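Local coordinates for protein diadenosine Tetraphosphate Hydrolase (Caenorhabditis elegans, PDB 1KTG) that cleaves diadenosine tetraphosphate asymmetrically into AMP and ATP, using divalent metal ions, as a member of the Nudix hydrolase family, at residues K4-V9 against Q47-E52; A57-E62 against D96-S101; H71-Y76 against S84-L89. One frame throughout, in Å; residues are numbered along the deposited sequence.

Interaction 1: K4-V9 against Q47-E52; sequences KAAGLV and QAAIRE. With MG (magnesium ion), chain I; MG (magnesium ion), chain G; OH (hydroxide ion), chain D.
The Nudix-box helix 45-57 lays Ala49 against Ala6 and Leu8 of strand 3-14, and Arg51, two residues on, carries a flat guanidinium. One face of that group has the carbonyl O of Ala48 above it, offset toward the rim. At the edge, in plane, is Glu52 OE2. Arg51 NH1 forms a salt bridge with Glu52 OE2 at 2.9 Å, approaching from above the carboxylate plane. The helix packs on the mixed sheet of the Nudix fold. The axes of the two short segments pass 6.0 Å apart at a crossing angle of -57°. Small residues permit this closeness: the CA atoms of Gly7 and Ala49 are 3.8 Å apart. Ala49 CB presses on the strand backbone, 3.4 Å from Gly7 O. Ala6 CB meets Ala49 CB at 3.9 Å. Leu8 turns CG away from its own carbonyl carbon (chi1 -64°), and its CD2 reaches Ala49 CB while CG lies by Ala49 O. Glu52 starts toward the strand but bends at chi2, and its carboxylate goes to the metals. Glu56 and Glu103 also bind the ion held by Glu52 OE1. Arg51 has further salt bridges to Glu43 and Glu55, which probably help fix its position. Glu52 OE1 binds the magnesium ion of chain I at 2.1 Å and Glu52 OE2 that of chain G at 2.0 Å, with the hydroxide bound to both ions.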
loop_
_atom_site.group_PDB
_atom_site.type_symbol
_atom_site.label_atom_id
_atom_site.label_comp_id
_atom_site.label_asym_id
_atom_site.label_seq_id
_atom_site.Cartn_x
_atom_site.Cartn_y
_atom_site.Cartn_z
ATOM N N LYS A 4 5.083 -12.059 8.841
ATOM C CA LYS A 4 5.277 -11.547 7.494
ATOM C C LYS A 4 3.986 -11.081 6.841
ATOM O O LYS A 4 2.962 -11.775 6.888
ATOM C CB LYS A 4 5.912 -12.636 6.629
ATOM N N ALA A 5 4.055 -9.900 6.229
ATOM C CA ALA A 5 2.937 -9.307 5.518
ATOM C C ALA A 5 3.466 -8.619 4.269
ATOM O O ALA A 5 4.663 -8.416 4.119
ATOM C CB ALA A 5 2.227 -8.294 6.405
ATOM N N ALA A 6 2.564 -8.240 3.385
ATOM C CA ALA A 6 2.949 -7.554 2.166
ATOM C C ALA A 6 1.784 -6.774 1.599
ATOM O O ALA A 6 0.629 -7.045 1.903
ATOM C CB ALA A 6 3.430 -8.543 1.157
ATOM N N GLY A 7 2.103 -5.816 0.739
ATOM C CA GLY A 7 1.076 -5.037 0.101
ATOM C C GLY A 7 1.609 -4.299 -1.094
ATOM O O GLY A 7 2.738 -4.517 -1.530
ATOM N N LEU A 8 0.777 -3.412 -1.620
ATOM C CA LEU A 8 1.115 -2.641 -2.790
ATOM C C LEU A 8 0.874 -1.164 -2.519
ATOM O O LEU A 8 -0.190 -0.780 -2.048
ATOM C CB LEU A 8 0.258 -3.085 -3.982
ATOM C CG LEU A 8 0.456 -4.525 -4.475
ATOM C CD1 LEU A 8 -0.420 -4.830 -5.667
ATOM C CD2 LEU A 8 1.919 -4.811 -4.787
ATOM N N VAL A 9 1.899 -0.358 -2.761
ATOM C CA VAL A 9 1.755 1.085 -2.705
ATOM C C VAL A 9 1.159 1.431 -4.061
ATOM O O VAL A 9 1.854 1.490 -5.067
ATOM C CB VAL A 9 3.093 1.793 -2.477
ATOM C CG1 VAL A 9 2.948 3.318 -2.646
ATOM C CG2 VAL A 9 3.617 1.481 -1.087
ATOM N N GLN A 47 2.327 -12.901 -3.754
ATOM C CA GLN A 47 0.946 -13.363 -3.832
ATOM C C GLN A 47 0.073 -12.649 -2.803
ATOM O O GLN A 47 -1.066 -12.283 -3.078
ATOM C CB GLN A 47 0.880 -14.880 -3.631
ATOM C CG GLN A 47 1.500 -15.674 -4.784
ATOM C CD GLN A 47 1.564 -17.168 -4.511
ATOM O OE1 GLN A 47 1.711 -17.587 -3.371
ATOM N NE2 GLN A 47 1.458 -17.971 -5.568
ATOM N N ALA A 48 0.616 -12.466 -1.610
ATOM C CA ALA A 48 -0.136 -11.850 -0.526
ATOM C C ALA A 48 -0.485 -10.396 -0.854
ATOM O O ALA A 48 -1.619 -9.950 -0.673
ATOM C CB ALA A 48 0.659 -11.938 0.756
ATOM N N ALA A 49 0.492 -9.668 -1.367
ATOM C CA ALA A 49 0.297 -8.262 -1.704
ATOM C C ALA A 49 -0.808 -8.098 -2.743
ATOM O O ALA A 49 -1.629 -7.189 -2.664
ATOM C CB ALA A 49 1.589 -7.678 -2.227
ATOM N N ILE A 50 -0.805 -8.977 -3.732
ATOM C CA ILE A 50 -1.805 -8.916 -4.793
ATOM C C ILE A 50 -3.190 -9.276 -4.252
ATOM O O ILE A 50 -4.182 -8.578 -4.510
ATOM C CB ILE A 50 -1.391 -9.843 -5.944
ATOM C CG1 ILE A 50 -0.112 -9.310 -6.598
ATOM C CG2 ILE A 50 -2.523 -9.956 -6.986
ATOM C CD1 ILE A 50 0.545 -10.279 -7.572
ATOM N N ARG A 51 -3.262 -10.354 -3.480
ATOM C CA ARG A 51 -4.547 -10.805 -2.957
ATOM C C ARG A 51 -5.142 -9.789 -1.984
ATOM O O ARG A 51 -6.337 -9.506 -2.014
ATOM C CB ARG A 51 -4.410 -12.169 -2.281
ATOM C CG ARG A 51 -5.685 -12.641 -1.581
ATOM C CD ARG A 51 -5.505 -13.887 -0.737
ATOM N NE ARG A 51 -4.313 -13.761 0.095
ATOM C CZ ARG A 51 -4.229 -13.001 1.179
ATOM N NH1 ARG A 51 -5.279 -12.310 1.586
ATOM N NH2 ARG A 51 -3.084 -12.930 1.859
ATOM N N GLU A 52 -4.311 -9.249 -1.114
ATOM C CA GLU A 52 -4.795 -8.259 -0.147
ATOM C C GLU A 52 -5.255 -6.992 -0.848
ATOM O O GLU A 52 -6.199 -6.328 -0.410
ATOM C CB GLU A 52 -3.713 -7.948 0.887
ATOM C CG GLU A 52 -3.450 -9.103 1.851
ATOM C CD GLU A 52 -4.483 -9.233 2.961
ATOM O OE1 GLU A 52 -5.240 -8.270 3.207
ATOM O OE2 GLU A 52 -4.519 -10.305 3.607
HETATM MG MG MG I . -6.566 -7.666 4.691
HETATM MG MG MG G . -5.159 -10.812 5.477
HETATM O O OH D . -6.939 -9.657 5.448
HETATM O O HOH W 1 -6.424 -12.406 4.397
HETATM O O HOH W 2 -6.007 -11.603 7.329
HETATM O O HOH W 3 -3.805 -12.330 5.588
HETATM O O HOH W 4 -8.182 -8.188 3.321
#

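Interaction 2: A57-E62 against D96-S101; sequences ANITKE and DDVQLS
The backbones of 57-62 and 96-101 come closest at Ala57 and Gln99, whose CA atoms are 5.1 Å apart. Ala57 ends helix 45-57. Asn58 then leaves helical geometry with a positive phi, and the chain turns away. Segment 96-101 has no regular structure. One backbone bond joins the two: Gln99 N donates to Ala57 O at 3.1 Å, nearly straight at 171°. The donor comes from above the carbonyl plane and not along a lone pair. Val98 CA adds a CA-H...O contact to Ala57 O at 3.5 Å. Ala57 O therefore receives two neighbouring groups of the loop. Gln99 O also lies near this peptide, 3.1 Å from Ala57 C.

Two sets of side chains flank the backbone bond. On the exposed part, Asn58 and Gln99 lie side by side and point the same way, with their CB atoms 3.8 Å apart. Asn58 CG stands anti to the backbone N (chi1 -153°), which places its amide along that of Gln99. The amide planes are turned 60° from each other. Asn58 OD1 is 3.6 Å from Gln99 NE2. On the buried part, Val98 divides its methyls between two partners. Its CG1 is 4.3 Å from Ala57 CB. Its CG2 is 4.3 Å from Ile59 CD1. Beyond the segments, Val98 also touches Leu21, Trp107 and Trp109, and Ile59 touches Leu21, Thr53 and Leu64.

Ala57 and Asn58 are the last residues of the Nudix box. The contact thus ties the C-terminal end of the Nudix helix to the loop that leads to Glu103, a magnesium ligand of this Nudix fold.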
loop_
_atom_site.group_PDB
_atom_site.type_symbol
_atom_site.label_atom_id
_atom_site.label_comp_id
_atom_site.label_asym_id
_atom_site.label_seq_id
_atom_site.Cartn_x
_atom_site.Cartn_y
_atom_site.Cartn_z
ATOM N N ALA A 57 -9.200 -3.265 -1.531
ATOM C CA ALA A 57 -9.517 -2.102 -2.360
ATOM C C ALA A 57 -10.269 -2.451 -3.638
ATOM O O ALA A 57 -10.655 -1.558 -4.387
ATOM C CB ALA A 57 -8.258 -1.349 -2.681
ATOM N N ASN A 58 -10.472 -3.740 -3.884
ATOM C CA ASN A 58 -11.180 -4.216 -5.069
ATOM C C ASN A 58 -10.443 -3.848 -6.360
ATOM O O ASN A 58 -11.067 -3.573 -7.384
ATOM C CB ASN A 58 -12.619 -3.693 -5.096
ATOM C CG ASN A 58 -13.562 -4.601 -5.852
ATOM O OD1 ASN A 58 -14.604 -4.160 -6.330
ATOM N ND2 ASN A 58 -13.221 -5.875 -5.951
ATOM N N ILE A 59 -9.111 -3.839 -6.279
ATOM C CA ILE A 59 -8.249 -3.609 -7.431
ATOM C C ILE A 59 -7.550 -4.931 -7.763
ATOM O O ILE A 59 -6.866 -5.522 -6.905
ATOM C CB ILE A 59 -7.217 -2.526 -7.136
ATOM C CG1 ILE A 59 -7.916 -1.188 -6.905
ATOM C CG2 ILE A 59 -6.230 -2.413 -8.286
ATOM C CD1 ILE A 59 -7.027 -0.102 -6.314
ATOM N N THR A 60 -7.723 -5.365 -9.009
ATOM C CA THR A 60 -7.162 -6.614 -9.509
ATOM C C THR A 60 -5.777 -6.417 -10.120
ATOM O O THR A 60 -5.377 -5.305 -10.486
ATOM C CB THR A 60 -8.065 -7.240 -10.586
ATOM O OG1 THR A 60 -7.962 -6.490 -11.810
ATOM C CG2 THR A 60 -9.552 -7.173 -10.209
ATOM N N LYS A 61 -5.059 -7.523 -10.254
ATOM C CA LYS A 61 -3.718 -7.490 -10.818
ATOM C C LYS A 61 -3.744 -6.899 -12.222
ATOM O O LYS A 61 -2.832 -6.174 -12.618
ATOM C CB LYS A 61 -3.144 -8.905 -10.850
ATOM C CG LYS A 61 -1.933 -9.082 -11.742
ATOM C CD LYS A 61 -0.678 -8.554 -11.091
ATOM C CE LYS A 61 0.581 -8.913 -11.902
ATOM N NZ LYS A 61 0.603 -10.300 -12.418
ATOM N N GLU A 62 -4.811 -7.187 -12.952
ATOM C CA GLU A 62 -4.942 -6.776 -14.339
ATOM C C GLU A 62 -5.113 -5.262 -14.486
ATOM O O GLU A 62 -4.856 -4.703 -15.539
ATOM C CB GLU A 62 -6.140 -7.490 -14.970
ATOM C CG GLU A 62 -6.043 -9.018 -15.027
ATOM C CD GLU A 62 -6.011 -9.705 -13.659
ATOM O OE1 GLU A 62 -6.795 -9.348 -12.758
ATOM O OE2 GLU A 62 -5.183 -10.626 -13.482
ATOM N N ASP A 96 -10.331 3.324 -12.276
ATOM C CA ASP A 96 -11.076 2.327 -11.541
ATOM C C ASP A 96 -11.468 2.844 -10.171
ATOM O O ASP A 96 -10.794 3.700 -9.583
ATOM C CB ASP A 96 -10.240 1.069 -11.391
ATOM C CG ASP A 96 -9.926 0.422 -12.715
ATOM O OD1 ASP A 96 -10.758 0.504 -13.654
ATOM O OD2 ASP A 96 -8.876 -0.211 -12.908
ATOM N N ASP A 97 -12.543 2.267 -9.660
ATOM C CA ASP A 97 -13.144 2.684 -8.418
ATOM C C ASP A 97 -12.795 1.745 -7.285
ATOM O O ASP A 97 -12.930 0.519 -7.375
ATOM C CB ASP A 97 -14.656 2.756 -8.581
ATOM C CG ASP A 97 -15.079 3.814 -9.570
ATOM O OD1 ASP A 97 -14.374 4.836 -9.688
ATOM O OD2 ASP A 97 -16.085 3.717 -10.281
ATOM N N VAL A 98 -12.336 2.364 -6.217
ATOM C CA VAL A 98 -11.971 1.678 -5.006
ATOM C C VAL A 98 -13.237 1.286 -4.254
ATOM O O VAL A 98 -14.185 2.063 -4.180
ATOM C CB VAL A 98 -11.137 2.603 -4.136
ATOM C CG1 VAL A 98 -10.976 2.041 -2.734
ATOM C CG2 VAL A 98 -9.791 2.843 -4.791
ATOM N N GLN A 99 -13.234 0.075 -3.706
ATOM C CA GLN A 99 -14.326 -0.422 -2.893
ATOM C C GLN A 99 -13.687 -1.128 -1.705
ATOM O O GLN A 99 -12.726 -1.887 -1.874
ATOM C CB GLN A 99 -15.215 -1.380 -3.670
ATOM C CG GLN A 99 -16.208 -0.671 -4.565
ATOM C CD GLN A 99 -17.044 -1.630 -5.386
ATOM O OE1 GLN A 99 -17.260 -1.409 -6.583
ATOM N NE2 GLN A 99 -17.514 -2.698 -4.751
ATOM N N LEU A 100 -14.222 -0.874 -0.520
ATOM C CA LEU A 100 -13.642 -1.403 0.699
ATOM C C LEU A 100 -14.338 -2.657 1.191
ATOM O O LEU A 100 -15.462 -2.974 0.798
ATOM C CB LEU A 100 -13.702 -0.350 1.812
ATOM C CG LEU A 100 -13.111 1.035 1.508
ATOM C CD1 LEU A 100 -13.228 1.945 2.751
ATOM C CD2 LEU A 100 -11.659 0.924 1.068
ATOM N N SER A 101 -13.632 -3.350 2.076
ATOM C CA SER A 101 -14.130 -4.528 2.758
ATOM C C SER A 101 -14.343 -4.127 4.219
ATOM O O SER A 101 -14.125 -2.975 4.577
ATOM C CB SER A 101 -13.101 -5.650 2.666
ATOM O OG SER A 101 -11.985 -5.361 3.482
#

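Interaction 3: H71-Y76 against S84-L89; sequences HETLFY and SVKYWL. With AMP (adenosine monophosphate), chain J.
His71 packs its CB over the face of the five-membered ring of Trp88, a CH-pi contact of 3.9 Å to the centroid. Its imidazole has Lys86 NZ over one face, and the extended lysine brings CE within 3.3 Å of His71 ND1. Glu72 pairs with Tyr87 through two backbone bonds, Glu72 N to Tyr87 O and Tyr87 N to Glu72 O. The Glu72 side chain bends at chi2 (69°) toward its own strand, and OE2 accepts from the next backbone N, of Thr73, through the anti lone pair. Thr73 sets OG1 against Lys86 CG at 3.5 Å and CG2 against Ser84 CB. The strands form an antiparallel beta hairpin of the Nudix sheet, with Glu72, Leu74, Val85 and Tyr87 on one face. Leu74 exchanges two backbone bonds with Val85, and its CD1 meets Tyr87 CE1 at 4.0 Å. Tyr76 belongs to the AMP pocket. Its CG stands between the backbone N and the carbonyl carbon (chi1 54°), and AMP C5 lies 3.4 Å above the centre of its ring. Val85 CG2 approaches Tyr76 CE1 at 3.8 Å. Water 5 donates to Tyr76 OH and also bonds Tyr87 OH at 2.7 Å.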
loop_
_atom_site.group_PDB
_atom_site.type_symbol
_atom_site.label_atom_id
_atom_site.label_comp_id
_atom_site.label_asym_id
_atom_site.label_seq_id
_atom_site.Cartn_x
_atom_site.Cartn_y
_atom_site.Cartn_z
ATOM N N HIS A 71 10.671 -1.934 -4.629
ATOM C CA HIS A 71 10.093 -2.539 -3.442
ATOM C C HIS A 71 10.915 -2.181 -2.233
ATOM O O HIS A 71 12.098 -1.869 -2.354
ATOM C CB HIS A 71 9.954 -4.057 -3.583
ATOM C CG HIS A 71 11.255 -4.807 -3.712
ATOM N ND1 HIS A 71 11.919 -5.337 -2.626
ATOM C CD2 HIS A 71 11.969 -5.176 -4.803
ATOM C CE1 HIS A 71 13.002 -5.975 -3.040
ATOM N NE2 HIS A 71 13.057 -5.891 -4.359
ATOM N N GLU A 72 10.273 -2.203 -1.075
ATOM C CA GLU A 72 10.932 -1.892 0.187
ATOM C C GLU A 72 10.172 -2.611 1.294
ATOM O O GLU A 72 8.962 -2.841 1.183
ATOM C CB GLU A 72 10.918 -0.386 0.412
ATOM C CG GLU A 72 11.308 0.062 1.805
ATOM C CD GLU A 72 12.757 -0.181 2.097
ATOM O OE1 GLU A 72 13.540 0.804 2.088
ATOM O OE2 GLU A 72 13.105 -1.356 2.339
ATOM N N THR A 73 10.868 -2.968 2.367
ATOM C CA THR A 73 10.218 -3.659 3.474
ATOM C C THR A 73 10.315 -2.862 4.764
ATOM O O THR A 73 11.387 -2.393 5.137
ATOM C CB THR A 73 10.829 -5.049 3.661
ATOM O OG1 THR A 73 10.713 -5.799 2.441
ATOM C CG2 THR A 73 10.036 -5.867 4.680
ATOM N N LEU A 74 9.171 -2.689 5.421
ATOM C CA LEU A 74 9.091 -1.985 6.686
ATOM C C LEU A 74 9.092 -3.016 7.812
ATOM O O LEU A 74 8.572 -4.098 7.645
ATOM C CB LEU A 74 7.799 -1.170 6.768
ATOM C CG LEU A 74 7.581 -0.033 5.762
ATOM C CD1 LEU A 74 6.345 0.749 6.157
ATOM C CD2 LEU A 74 8.788 0.901 5.657
ATOM N N PHE A 75 9.686 -2.670 8.951
ATOM C CA PHE A 75 9.707 -3.548 10.111
ATOM C C PHE A 75 9.169 -2.774 11.300
ATOM O O PHE A 75 9.618 -1.658 11.566
ATOM C CB PHE A 75 11.137 -4.012 10.421
ATOM N N TYR A 76 8.200 -3.346 12.008
ATOM C CA TYR A 76 7.705 -2.718 13.232
ATOM C C TYR A 76 7.033 -3.715 14.154
ATOM O O TYR A 76 6.726 -4.841 13.758
ATOM C CB TYR A 76 6.751 -1.569 12.930
ATOM C CG TYR A 76 5.588 -1.894 12.024
ATOM C CD1 TYR A 76 5.713 -1.797 10.644
ATOM C CD2 TYR A 76 4.353 -2.258 12.544
ATOM C CE1 TYR A 76 4.651 -2.069 9.804
ATOM C CE2 TYR A 76 3.282 -2.531 11.708
ATOM C CZ TYR A 76 3.439 -2.434 10.339
ATOM O OH TYR A 76 2.375 -2.686 9.508
ATOM N N SER A 84 7.067 -7.780 9.476
ATOM C CA SER A 84 7.663 -7.182 8.289
ATOM C C SER A 84 6.562 -6.966 7.279
ATOM O O SER A 84 5.664 -7.795 7.142
ATOM C CB SER A 84 8.771 -8.063 7.695
ATOM O OG SER A 84 8.300 -9.343 7.273
ATOM N N VAL A 85 6.597 -5.838 6.583
ATOM C CA VAL A 85 5.616 -5.607 5.532
ATOM C C VAL A 85 6.370 -5.218 4.273
ATOM O O VAL A 85 6.965 -4.144 4.196
ATOM C CB VAL A 85 4.595 -4.515 5.882
ATOM C CG1 VAL A 85 3.498 -4.448 4.807
ATOM C CG2 VAL A 85 3.971 -4.781 7.244
ATOM N N LYS A 86 6.364 -6.110 3.294
ATOM C CA LYS A 86 7.027 -5.828 2.035
ATOM C C LYS A 86 6.046 -5.172 1.075
ATOM O O LYS A 86 4.966 -5.702 0.847
ATOM C CB LYS A 86 7.541 -7.114 1.411
ATOM C CG LYS A 86 8.288 -6.870 0.115
ATOM C CD LYS A 86 9.090 -8.081 -0.335
ATOM C CE LYS A 86 9.865 -7.741 -1.588
ATOM N NZ LYS A 86 10.660 -8.879 -2.136
ATOM N N TYR A 87 6.435 -4.030 0.513
ATOM C CA TYR A 87 5.607 -3.299 -0.453
ATOM C C TYR A 87 6.298 -3.168 -1.807
ATOM O O TYR A 87 7.490 -2.882 -1.876
ATOM C CB TYR A 87 5.370 -1.853 0.017
ATOM C CG TYR A 87 4.449 -1.691 1.198
ATOM C CD1 TYR A 87 4.955 -1.548 2.482
ATOM C CD2 TYR A 87 3.080 -1.633 1.022
ATOM C CE1 TYR A 87 4.115 -1.384 3.561
ATOM C CE2 TYR A 87 2.234 -1.461 2.092
ATOM C CZ TYR A 87 2.750 -1.343 3.356
ATOM O OH TYR A 87 1.899 -1.167 4.419
ATOM N N TRP A 88 5.515 -3.351 -2.864
ATOM C CA TRP A 88 5.915 -3.022 -4.227
ATOM C C TRP A 88 5.096 -1.808 -4.685
ATOM O O TRP A 88 3.951 -1.644 -4.291
ATOM C CB TRP A 88 5.611 -4.167 -5.185
ATOM C CG TRP A 88 6.559 -5.319 -5.202
ATOM C CD1 TRP A 88 7.635 -5.495 -6.041
ATOM C CD2 TRP A 88 6.468 -6.513 -4.422
ATOM N NE1 TRP A 88 8.237 -6.702 -5.791
ATOM C CE2 TRP A 88 7.543 -7.348 -4.800
ATOM C CE3 TRP A 88 5.605 -6.954 -3.413
ATOM C CZ2 TRP A 88 7.758 -8.598 -4.220
ATOM C CZ3 TRP A 88 5.821 -8.195 -2.846
ATOM C CH2 TRP A 88 6.891 -8.998 -3.248
ATOM N N LEU A 89 5.694 -0.957 -5.517
ATOM C CA LEU A 89 4.998 0.191 -6.101
ATOM C C LEU A 89 4.171 -0.301 -7.304
ATOM O O LEU A 89 4.630 -1.116 -8.078
ATOM C CB LEU A 89 6.022 1.255 -6.523
ATOM C CG LEU A 89 5.484 2.575 -7.076
ATOM C CD1 LEU A 89 4.698 3.349 -6.019
ATOM C CD2 LEU A 89 6.603 3.428 -7.649
HETATM P P AMP J . -1.141 -3.089 10.749
HETATM O O1P AMP J . -1.548 -1.994 9.782
HETATM O O2P AMP J . 0.242 -3.603 10.417
HETATM O O3P AMP J . -2.249 -4.097 10.836
HETATM O "O5'" AMP J . -1.050 -2.375 12.190
HETATM C "C5'" AMP J . -0.791 -3.126 13.372
HETATM C "C4'" AMP J . -0.423 -2.151 14.476
HETATM O "O4'" AMP J . 0.833 -1.569 14.141
HETATM C "C3'" AMP J . -1.431 -1.020 14.602
HETATM O "O3'" AMP J . -1.674 -0.759 15.976
HETATM C "C2'" AMP J . -0.781 0.163 13.902
HETATM O "O2'" AMP J . -1.017 1.396 14.567
HETATM C "C1'" AMP J . 0.704 -0.161 13.922
HETATM N N9 AMP J . 1.428 0.211 12.684
HETATM C C8 AMP J . 0.994 0.143 11.407
HETATM N N7 AMP J . 1.969 0.573 10.567
HETATM C C5 AMP J . 3.032 0.911 11.292
HETATM C C6 AMP J . 4.382 1.435 11.006
HETATM N N6 AMP J . 4.767 1.683 9.729
HETATM N N1 AMP J . 5.202 1.663 12.043
HETATM C C2 AMP J . 4.823 1.419 13.317
HETATM N N3 AMP J . 3.600 0.938 13.637
HETATM C C4 AMP J . 2.685 0.676 12.691
HETATM O O HOH W 5 2.496 -0.985 7.015
#

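Interactions 1 and 3 share one sheet, with centres about 9 Å apart. Strands 3-14 and 81-92 are parallel neighbours there. Ala5 N lies 2.8 Å from Ser84 O and Val9 N 2.9 Å from Trp88 O, both probable hydrogen bonds. Interaction 1 serves the magnesium and hydroxide site through Glu52. Tyr76 of interaction 3 binds the AMP, as do His31, Lys36, Lys83 and Tyr121. Interaction 2 lies at the C-terminal end of the same Nudix helix, about 13 Å from interaction 1 between centres. Its Ala57 side chain is about 10 Å from a bound magnesium ion. Ile50 CG2 touches Lys61 CB at 4.1 Å. Interactions 2 and 3 are about 20 Å apart between centres and do not touch.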